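Local structure of cytochrome c' (Rhodopseudomonas palustris, 1MQV) at residues I5-A10 and P52-A57; S40-A45 and A91-I96. The protein carries a covalently bound, high-spin heme c whose iron has no sixth ligand, and has electron transfer activity, though its exact function is not known. The protein carries 3 engineered substitutions. All coordinates share one frame; numbering follows the deposited sequence.

Contact 1: I5-A10 and P52-A57; sequences IAQRKA and PALFPA. With HEC (heme c), chain C.
R8 reaches from helix 4-27 to L54 and F55 in the loop that follows helix 34-50, and it meets the heme on the way. Its CG sits between the backbone N and the carbonyl carbon (chi1 72°), and from there the chain runs extended to NE. This course takes the aliphatic part across F55, with CD 3.9 Å from the centroid of the F55 ring, over its face: a CH-pi contact. The guanidinium lies almost parallel to the ring, the two planes 13° apart. F55 CD2 covers one of its faces, and I5 CG1 covers the opposite one at 3.5 Å above the plane. The polar partners come in at the edge. R8 NH1 donates to L54 O at 3.0 Å, nearly straight, on a lone pair of that carbonyl. R8 NE donates to the heme propionate oxygen O2D at 2.9 Å, and NH2 adds a weak bond to the same oxygen. S59 and T65 take further bonds from NH1 and NH2. F55 CE2 also touches the heme methyl CMD at 3.6 Å. L54 closes the tight part, packing CD1 on R8 CB at 3.9 Å.

The Q7 end of the contact is looser. There the Q7 amide meets L54 through NE2, 3.5 Å from the methyl CD2 of L54, with the two side chains at about a right angle. This is a van der Waals contact at the partly exposed rim.

With an alanine here instead of R8, the propionate oxygen O2D and L54 O would probably lose these donors, and a gap would open beside the F55 ring. R8 is a known heme-binding residue. The geometry suggests that its positive charge offsets the propionate's negative charge, while the flat sandwich limits rotation of the guanidinium.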
loop_
_atom_site.group_PDB
_atom_site.type_symbol
_atom_site.label_atom_id
_atom_site.label_comp_id
_atom_site.label_asym_id
_atom_site.label_seq_id
_atom_site.Cartn_x
_atom_site.Cartn_y
_atom_site.Cartn_z
ATOM N N ILE A 5 9.110 -13.760 -1.352
ATOM C CA ILE A 5 8.508 -13.167 -2.552
ATOM C C ILE A 5 7.046 -13.568 -2.545
ATOM O O ILE A 5 6.175 -12.780 -2.864
ATOM C CB ILE A 5 9.212 -13.648 -3.874
ATOM C CG1 ILE A 5 10.483 -12.830 -4.096
ATOM C CG2 ILE A 5 8.341 -13.389 -5.111
ATOM C CD1 ILE A 5 11.397 -13.407 -5.143
ATOM N N ALA A 6 6.761 -14.799 -2.146
ATOM C CA ALA A 6 5.372 -15.201 -2.116
ATOM C C ALA A 6 4.659 -14.478 -0.979
ATOM O O ALA A 6 3.496 -14.075 -1.118
ATOM C CB ALA A 6 5.264 -16.717 -1.941
ATOM N N GLN A 7 5.341 -14.280 0.140
ATOM C CA GLN A 7 4.707 -13.617 1.266
ATOM C C GLN A 7 4.329 -12.194 0.947
ATOM O O GLN A 7 3.208 -11.752 1.232
ATOM C CB GLN A 7 5.637 -13.533 2.462
ATOM C CG GLN A 7 5.733 -14.770 3.306
ATOM C CD GLN A 7 6.811 -14.619 4.355
ATOM O OE1 GLN A 7 7.823 -15.298 4.303
ATOM N NE2 GLN A 7 6.598 -13.714 5.304
ATOM N N ARG A 8 5.280 -11.472 0.384
ATOM C CA ARG A 8 5.048 -10.042 0.101
ATOM C C ARG A 8 4.022 -9.843 -1.001
ATOM O O ARG A 8 3.232 -8.911 -0.944
ATOM C CB ARG A 8 6.377 -9.311 -0.214
ATOM C CG ARG A 8 7.002 -9.650 -1.572
ATOM C CD ARG A 8 8.498 -9.447 -1.521
ATOM N NE ARG A 8 9.101 -9.391 -2.850
ATOM C CZ ARG A 8 10.422 -9.438 -3.069
ATOM N NH1 ARG A 8 11.273 -9.547 -2.047
ATOM N NH2 ARG A 8 10.898 -9.362 -4.303
ATOM N N LYS A 9 3.985 -10.731 -1.994
ATOM C CA LYS A 9 2.989 -10.565 -3.041
ATOM C C LYS A 9 1.587 -10.795 -2.489
ATOM O O LYS A 9 0.617 -10.167 -2.956
ATOM C CB LYS A 9 3.272 -11.545 -4.200
ATOM C CG LYS A 9 4.339 -11.071 -5.223
ATOM C CD LYS A 9 4.548 -12.233 -6.229
ATOM C CE LYS A 9 4.807 -11.777 -7.632
ATOM N NZ LYS A 9 4.891 -12.988 -8.490
ATOM N N ALA A 10 1.473 -11.682 -1.497
ATOM C CA ALA A 10 0.180 -11.975 -0.893
ATOM C C ALA A 10 -0.306 -10.747 -0.111
ATOM O O ALA A 10 -1.483 -10.373 -0.164
ATOM C CB ALA A 10 0.278 -13.183 0.041
ATOM N N PRO A 52 8.330 -3.861 5.060
ATOM C CA PRO A 52 9.758 -3.530 5.160
ATOM C C PRO A 52 10.653 -4.699 5.487
ATOM O O PRO A 52 11.837 -4.662 5.191
ATOM C CB PRO A 52 9.789 -2.505 6.278
ATOM C CG PRO A 52 8.511 -1.737 6.007
ATOM C CD PRO A 52 7.521 -2.880 5.817
ATOM N N ALA A 53 10.084 -5.725 6.115
ATOM C CA ALA A 53 10.885 -6.877 6.492
ATOM C C ALA A 53 10.910 -7.971 5.411
ATOM O O ALA A 53 11.553 -9.003 5.595
ATOM C CB ALA A 53 10.377 -7.441 7.805
ATOM N N LEU A 54 10.278 -7.729 4.272
ATOM C CA LEU A 54 10.207 -8.772 3.218
ATOM C C LEU A 54 10.921 -8.562 1.881
ATOM O O LEU A 54 10.560 -9.196 0.872
ATOM C CB LEU A 54 8.728 -9.073 2.962
ATOM C CG LEU A 54 7.912 -9.460 4.160
ATOM C CD1 LEU A 54 6.441 -9.625 3.693
ATOM C CD2 LEU A 54 8.415 -10.800 4.708
ATOM N N PHE A 55 11.897 -7.648 1.833
ATOM C CA PHE A 55 12.638 -7.405 0.606
ATOM C C PHE A 55 14.151 -7.577 0.828
ATOM O O PHE A 55 14.915 -6.629 0.777
ATOM C CB PHE A 55 12.347 -5.988 0.041
ATOM C CG PHE A 55 10.954 -5.845 -0.536
ATOM C CD1 PHE A 55 9.859 -5.603 0.309
ATOM C CD2 PHE A 55 10.722 -6.009 -1.907
ATOM C CE1 PHE A 55 8.566 -5.535 -0.199
ATOM C CE2 PHE A 55 9.415 -5.939 -2.430
ATOM C CZ PHE A 55 8.339 -5.698 -1.563
ATOM N N PRO A 56 14.604 -8.815 1.068
ATOM C CA PRO A 56 16.041 -9.042 1.290
ATOM C C PRO A 56 16.840 -9.050 -0.010
ATOM O O PRO A 56 16.343 -9.473 -1.044
ATOM C CB PRO A 56 16.070 -10.410 1.980
ATOM C CG PRO A 56 14.928 -11.153 1.266
ATOM C CD PRO A 56 13.832 -10.080 1.068
ATOM N N ALA A 57 18.087 -8.581 0.036
ATOM C CA ALA A 57 18.912 -8.584 -1.169
ATOM C C ALA A 57 19.112 -10.019 -1.738
ATOM O O ALA A 57 19.281 -10.187 -2.944
ATOM C CB ALA A 57 20.266 -7.915 -0.875
HETATM FE FE HEC C . 2.541 -2.053 -4.519
HETATM C CHA HEC C . 3.147 -5.019 -5.993
HETATM C CHB HEC C . -0.821 -2.642 -4.751
HETATM C CHC HEC C . 1.914 0.504 -2.392
HETATM C CHD HEC C . 5.988 -1.633 -3.856
HETATM N NA HEC C . 1.367 -3.569 -5.260
HETATM C C1A HEC C . 1.847 -4.710 -5.826
HETATM C C2A HEC C . 0.754 -5.516 -6.223
HETATM C C3A HEC C . -0.433 -4.846 -5.907
HETATM C C4A HEC C . 0.006 -3.615 -5.287
HETATM C CMA HEC C . -1.885 -5.151 -6.105
HETATM C CAA HEC C . 0.862 -6.845 -6.961
HETATM C CBA HEC C . 0.952 -7.971 -5.956
HETATM C CGA HEC C . 0.863 -9.342 -6.640
HETATM O O1A HEC C . -0.222 -9.932 -6.597
HETATM O O2A HEC C . 1.873 -9.800 -7.207
HETATM N NB HEC C . 0.932 -1.251 -3.779
HETATM C C1B HEC C . -0.398 -1.514 -4.062
HETATM C C2B HEC C . -1.329 -0.517 -3.492
HETATM C C3B HEC C . -0.563 0.368 -2.839
HETATM C C4B HEC C . 0.843 -0.107 -2.985
HETATM C CMB HEC C . -2.874 -0.545 -3.706
HETATM C CAB HEC C . -0.972 1.575 -2.120
HETATM C CBB HEC C . -1.998 1.597 -1.164
HETATM N NC HEC C . 3.689 -0.894 -3.329
HETATM C C1C HEC C . 3.263 0.156 -2.516
HETATM C C2C HEC C . 4.349 0.857 -1.948
HETATM C C3C HEC C . 5.534 0.301 -2.357
HETATM C C4C HEC C . 5.072 -0.811 -3.243
HETATM C CMC HEC C . 4.233 2.197 -1.147
HETATM C CAC HEC C . 6.933 0.651 -2.156
HETATM C CBC HEC C . 7.282 1.447 -0.968
HETATM N ND HEC C . 4.268 -3.073 -4.845
HETATM C C1D HEC C . 5.587 -2.751 -4.647
HETATM C C2D HEC C . 6.495 -3.736 -5.272
HETATM C C3D HEC C . 5.666 -4.660 -5.863
HETATM C C4D HEC C . 4.284 -4.273 -5.586
HETATM C CMD HEC C . 8.025 -3.756 -4.983
HETATM C CAD HEC C . 6.186 -5.982 -6.603
HETATM C CBD HEC C . 6.148 -7.079 -5.496
HETATM C CGD HEC C . 6.822 -8.351 -6.003
HETATM O O1D HEC C . 6.510 -8.697 -7.152
HETATM O O2D HEC C . 7.635 -8.955 -5.276
#

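Contact 2: S40-A45 and A91-I96; sequences SLAAIA and AAQGTI
The carboxamide of Q93 is the flat group that crosses this contact, and it touches helix 34-50 through its oxygen. OE1 lies 3.6 Å from A42 CA, with A45 CB a little farther off at 4.2 Å. These are van der Waals contacts and not hydrogen bonds. The Q93 chain is extended beyond CG, with CG beside the backbone N (chi1 -66°). That carries the amide over to the neighbouring helix and lays CG alongside L41 CB at 3.8 Å.

The two helices are neighbours in the four-helix bundle of cytochrome c'. Their short segments run antiparallel, at 164°, with the axes 9.6 Å apart at closest approach.

On the buried side L41 does the packing. Its CD1 meets A92 CB at 3.8 Å, and its CD2 touches the same methyl. CD1 also lies against A92 O, the carbonyl that accepts the backbone N-H of I96. I96 is the first residue past helix 75-95 to leave helical backbone angles. Its CD1 makes a looser contact with L41 CD1, at 4.4 Å. Outside the two segments, A92 packs on V109, and I96 on L102 and I106, of helix 99-120.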
loop_
_atom_site.group_PDB
_atom_site.type_symbol
_atom_site.label_atom_id
_atom_site.label_comp_id
_atom_site.label_asym_id
_atom_site.label_seq_id
_atom_site.Cartn_x
_atom_site.Cartn_y
_atom_site.Cartn_z
ATOM N N SER A 40 -10.352 -0.824 5.395
ATOM C CA SER A 40 -9.375 -0.725 4.313
ATOM C C SER A 40 -8.176 0.084 4.731
ATOM O O SER A 40 -7.066 -0.291 4.431
ATOM C CB SER A 40 -9.980 -0.066 3.046
ATOM O OG SER A 40 -10.968 -0.910 2.468
ATOM N N LEU A 41 -8.382 1.216 5.411
ATOM C CA LEU A 41 -7.233 2.009 5.790
ATOM C C LEU A 41 -6.369 1.261 6.816
ATOM O O LEU A 41 -5.141 1.349 6.803
ATOM C CB LEU A 41 -7.713 3.346 6.368
ATOM C CG LEU A 41 -8.367 4.230 5.314
ATOM C CD1 LEU A 41 -8.988 5.469 5.999
ATOM C CD2 LEU A 41 -7.282 4.707 4.344
ATOM N N ALA A 42 -7.012 0.523 7.704
ATOM C CA ALA A 42 -6.284 -0.193 8.741
ATOM C C ALA A 42 -5.440 -1.279 8.066
ATOM O O ALA A 42 -4.284 -1.491 8.432
ATOM C CB ALA A 42 -7.269 -0.806 9.744
ATOM N N ALA A 43 -5.999 -1.932 7.051
ATOM C CA ALA A 43 -5.248 -2.998 6.348
ATOM C C ALA A 43 -4.050 -2.417 5.643
ATOM O O ALA A 43 -2.941 -2.969 5.715
ATOM C CB ALA A 43 -6.103 -3.675 5.344
ATOM N N ILE A 44 -4.265 -1.296 4.952
ATOM C CA ILE A 44 -3.167 -0.625 4.253
ATOM C C ILE A 44 -2.078 -0.281 5.270
ATOM O O ILE A 44 -0.894 -0.549 5.023
ATOM C CB ILE A 44 -3.694 0.655 3.501
ATOM C CG1 ILE A 44 -4.557 0.239 2.316
ATOM C CG2 ILE A 44 -2.515 1.532 3.019
ATOM C CD1 ILE A 44 -5.390 1.415 1.720
ATOM N N ALA A 45 -2.450 0.274 6.426
ATOM C CA ALA A 45 -1.436 0.653 7.424
ATOM C C ALA A 45 -0.695 -0.558 7.976
ATOM O O ALA A 45 0.524 -0.536 8.089
ATOM C CB ALA A 45 -2.057 1.454 8.589
ATOM N N ALA A 91 -3.221 8.319 9.506
ATOM C CA ALA A 91 -3.788 9.664 9.704
ATOM C C ALA A 91 -5.193 9.730 9.063
ATOM O O ALA A 91 -6.109 10.366 9.583
ATOM C CB ALA A 91 -2.850 10.714 9.109
ATOM N N ALA A 92 -5.377 9.044 7.947
ATOM C CA ALA A 92 -6.670 9.042 7.273
ATOM C C ALA A 92 -7.784 8.369 8.096
ATOM O O ALA A 92 -8.958 8.671 7.892
ATOM C CB ALA A 92 -6.538 8.377 5.842
ATOM N N GLN A 93 -7.439 7.502 9.044
ATOM C CA GLN A 93 -8.471 6.882 9.878
ATOM C C GLN A 93 -9.039 7.983 10.739
ATOM O O GLN A 93 -10.205 7.952 11.103
ATOM C CB GLN A 93 -7.881 5.776 10.754
ATOM C CG GLN A 93 -7.370 4.604 9.899
ATOM C CD GLN A 93 -6.633 3.519 10.692
ATOM O OE1 GLN A 93 -5.621 2.996 10.233
ATOM N NE2 GLN A 93 -7.155 3.159 11.854
ATOM N N GLY A 94 -8.213 8.976 11.040
ATOM C CA GLY A 94 -8.685 10.082 11.845
ATOM C C GLY A 94 -9.319 11.186 11.010
ATOM O O GLY A 94 -10.262 11.842 11.459
ATOM N N THR A 95 -8.839 11.389 9.782
ATOM C CA THR A 95 -9.377 12.472 8.950
ATOM C C THR A 95 -10.543 12.105 8.042
ATOM O O THR A 95 -11.297 12.987 7.630
ATOM C CB THR A 95 -8.276 13.096 8.085
ATOM O OG1 THR A 95 -7.806 12.138 7.123
ATOM C CG2 THR A 95 -7.110 13.537 8.967
ATOM N N ILE A 96 -10.694 10.825 7.696
ATOM C CA ILE A 96 -11.818 10.442 6.830
ATOM C C ILE A 96 -13.005 9.925 7.662
ATOM O O ILE A 96 -13.047 8.781 8.110
ATOM C CB ILE A 96 -11.354 9.409 5.765
ATOM C CG1 ILE A 96 -10.338 10.111 4.853
ATOM C CG2 ILE A 96 -12.577 8.900 4.919
ATOM C CD1 ILE A 96 -9.690 9.209 3.782
#

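Contacts 1 and 2 lie on opposite sides of the chain's centre. Their own centres are 22 Å apart. Their nearest atoms are about 8 Å apart, so they do not touch. Their segments alternate along the chain, and helix 34-50, which holds 40-45, leads into the loop with 52-57. The heme relates to them unequally. Contact 1 is part of its pocket: the side chains of R8 and T65, both heme-binding, come within about 3 Å. Contact 2 stands back from the heme. The L41 side chain is about 8 Å from it and about 10 Å from that of C113, one of its two covalent attachments.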